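Local coordinates for CS6 fimbrial subunit B, CS6 fimbrial subunit A (Escherichia coli, PDB 4B9G), which serves as a fimbrial subunit of colonization factor CS6, probably helping enterotoxigenic bacteria adhere, and is here an engineered fusion carrying a CssA donor strand, at residues Ser36-Thr40 / Pro155-Thr159. Residues are numbered along the deposited sequence; the frame is centred on the assembly and turned at random.
Sequences SQLYT and PVSTT
With chi1 at 66°, Tyr39 sets its CG between the backbone N and the carbonyl carbon, and the ring reaches Val156. A chi1 of -63° on Val156 puts CG1 beside its own backbone N. Val156 CB lies 3.8 Å from the Tyr39 ring centroid, 18° off the ring normal, a CH-pi contact over one face. The methyls spread across the phenol end: Val156 CG2 is 3.6 Å from Tyr39 CE2, and CG1 is 3.8 Å from CE1. Tyr39 OH and Tyr82 OH share a hydrogen bond. Farther along, Thr158 CB lies 4.1 Å from Leu38 CB. Although Thr158 OG1 is 3.2 Å from Leu38 O, its hydrogen bond goes to Val26 O. Strand 21-28 pairs antiparallel with strand 37-44 and parallel with strand 145-160, while Leu70 and Leu134 add to the surrounding core. This is donor-strand complementation: the CssA strand holding 155-159, joined to CssB by engineering, also pairs antiparallel with strand 128-142, completing the beta fold; its contact with CssB segment 36-40 is non-covalent. No hydrogen bond crosses, and buried Ser157 O, 3.6 Å from Tyr39 CB, finds no partner; the chemistry implies apolar and CH-pi cohesion, probably at some polar cost at that carbonyl.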
ATOM      1  N   SER A  36       5.291 -10.500  -7.164  1.00  9.92           N
ATOM      2  CA  SER A  36       5.952  -9.350  -7.731  1.00 10.75           C
ATOM      3  C   SER A  36       5.563  -8.072  -7.035  1.00  7.80           C
ATOM      4  O   SER A  36       4.427  -7.927  -6.597  1.00  8.30           O
ATOM      5  CB  SER A  36       5.749  -9.194  -9.224  1.00 17.91           C
ATOM      6  OG  SER A  36       6.116 -10.274  -9.970  1.00 22.78           O
ATOM      7  N   GLN A  37       6.527  -7.160  -6.942  1.00  6.80           N
ATOM      8  CA  GLN A  37       6.261  -5.868  -6.360  1.00  6.66           C
ATOM      9  C   GLN A  37       5.684  -4.927  -7.406  1.00  6.29           C
ATOM     10  O   GLN A  37       6.281  -4.683  -8.461  1.00  9.08           O
ATOM     11  CB  GLN A  37       7.544  -5.254  -5.789  1.00  8.76           C
ATOM     12  CG  GLN A  37       8.157  -6.036  -4.657  1.00 10.62           C
ATOM     13  CD  GLN A  37       9.507  -5.478  -4.278  1.00 15.81           C
ATOM     14  OE1 GLN A  37       9.613  -4.355  -3.808  1.00 16.11           O
ATOM     15  NE2 GLN A  37      10.551  -6.245  -4.516  1.00 18.70           N
ATOM     16  N   LEU A  38       4.516  -4.351  -7.119  1.00  5.14           N
ATOM     17  CA  LEU A  38       3.841  -3.432  -8.038  1.00  5.37           C
ATOM     18  C   LEU A  38       4.246  -1.974  -7.802  1.00  5.41           C
ATOM     19  O   LEU A  38       4.316  -1.186  -8.760  1.00  6.18           O
ATOM     20  CB  LEU A  38       2.342  -3.587  -7.921  1.00  5.89           C
ATOM     21  CG  LEU A  38       1.807  -4.996  -8.189  1.00  6.04           C
ATOM     22  CD1 LEU A  38       0.275  -5.022  -8.052  1.00  7.71           C
ATOM     23  CD2 LEU A  38       2.249  -5.535  -9.549  1.00  7.64           C
ATOM     24  N   TYR A  39       4.470  -1.619  -6.546  1.00  5.33           N
ATOM     25  CA  TYR A  39       4.987  -0.320  -6.142  1.00  5.51           C
ATOM     26  C   TYR A  39       5.583  -0.487  -4.750  1.00  5.12           C
ATOM     27  O   TYR A  39       5.308  -1.486  -4.068  1.00  5.48           O
ATOM     28  CB  TYR A  39       3.921   0.787  -6.206  1.00  5.72           C
ATOM     29  CG  TYR A  39       2.760   0.694  -5.239  1.00  5.46           C
ATOM     30  CD1 TYR A  39       2.872   1.157  -3.940  1.00  5.70           C
ATOM     31  CD2 TYR A  39       1.536   0.175  -5.638  1.00  5.49           C
ATOM     32  CE1 TYR A  39       1.785   1.130  -3.063  1.00  6.39           C
ATOM     33  CE2 TYR A  39       0.442   0.132  -4.772  1.00  5.72           C
ATOM     34  CZ  TYR A  39       0.568   0.626  -3.485  1.00  5.75           C
ATOM     35  OH  TYR A  39      -0.480   0.640  -2.595  1.00  5.96           O
ATOM     36  N   THR A  40       6.374   0.488  -4.331  1.00  5.03           N
ATOM     37  CA  THR A  40       6.896   0.496  -2.964  1.00  5.32           C
ATOM     38  C   THR A  40       6.543   1.844  -2.320  1.00  5.46           C
ATOM     39  O   THR A  40       6.151   2.824  -2.998  1.00  5.83           O
ATOM     40  CB  THR A  40       8.348   0.188  -2.951  1.00  6.94           C
ATOM     41  OG1 THR A  40       8.695  -1.134  -3.338  1.00 12.49           O
ATOM     42  CG2 THR A  40       9.129   1.196  -3.494  1.00  4.75           C
ATOM     43  N   PRO A 155      -2.372   8.615  -4.246  1.00  8.19           N
ATOM     44  CA  PRO A 155      -2.406   7.907  -5.539  1.00  7.90           C
ATOM     45  C   PRO A 155      -1.197   6.993  -5.715  1.00  7.37           C
ATOM     46  O   PRO A 155      -0.066   7.403  -5.422  1.00  7.83           O
ATOM     47  CB  PRO A 155      -2.410   9.050  -6.562  1.00  9.89           C
ATOM     48  CG  PRO A 155      -2.964  10.236  -5.816  1.00 11.88           C
ATOM     49  CD  PRO A 155      -2.414  10.077  -4.416  1.00  8.59           C
ATOM     50  N   VAL A 156      -1.463   5.775  -6.193  1.00  6.61           N
ATOM     51  CA  VAL A 156      -0.443   4.766  -6.427  1.00  6.61           C
ATOM     52  C   VAL A 156      -0.671   4.144  -7.811  1.00  7.07           C
ATOM     53  O   VAL A 156      -1.798   4.157  -8.320  1.00  7.67           O
ATOM     54  CB  VAL A 156      -0.467   3.678  -5.307  1.00  6.59           C
ATOM     55  CG1 VAL A 156      -0.152   4.281  -3.962  1.00  7.06           C
ATOM     56  CG2 VAL A 156      -1.789   2.941  -5.271  1.00  7.39           C
ATOM     57  N   SER A 157       0.384   3.570  -8.388  1.00  6.89           N
ATOM     58  CA  SER A 157       0.274   2.947  -9.705  1.00  7.04           C
ATOM     59  C   SER A 157       1.384   1.951  -9.956  1.00  6.36           C
ATOM     60  O   SER A 157       2.414   1.934  -9.264  1.00  6.64           O
ATOM     61  CB  SER A 157       0.297   4.002 -10.824  1.00  8.14           C
ATOM     62  OG  SER A 157       1.569   4.607 -10.943  1.00  9.23           O
ATOM     63  N   THR A 158       1.137   1.133 -10.973  1.00  6.51           N
ATOM     64  CA  THR A 158       2.137   0.318 -11.638  1.00  6.26           C
ATOM     65  C   THR A 158       1.844   0.456 -13.140  1.00  6.45           C
ATOM     66  O   THR A 158       0.768   0.924 -13.539  1.00  7.77           O
ATOM     67  CB  THR A 158       2.063  -1.155 -11.154  1.00  7.86           C
ATOM     68  OG1 THR A 158       3.150  -1.932 -11.669  1.00  8.25           O
ATOM     69  CG2 THR A 158       0.781  -1.829 -11.575  1.00  8.16           C
ATOM     70  N   THR A 159       2.796   0.057 -13.976  1.00  7.44           N
ATOM     71  CA  THR A 159       2.602   0.146 -15.416  1.00  7.21           C
ATOM     72  C   THR A 159       3.072  -1.143 -16.095  1.00  7.15           C
ATOM     73  O   THR A 159       3.978  -1.860 -15.610  1.00  8.21           O
ATOM     74  CB  THR A 159       3.352   1.311 -15.971  1.00 10.05           C
ATOM     75  OG1 THR A 159       2.892   2.598 -15.562  1.00 13.34           O
ATOM     76  CG2 THR A 159       4.720   1.092 -16.147  1.00  7.60           C
TER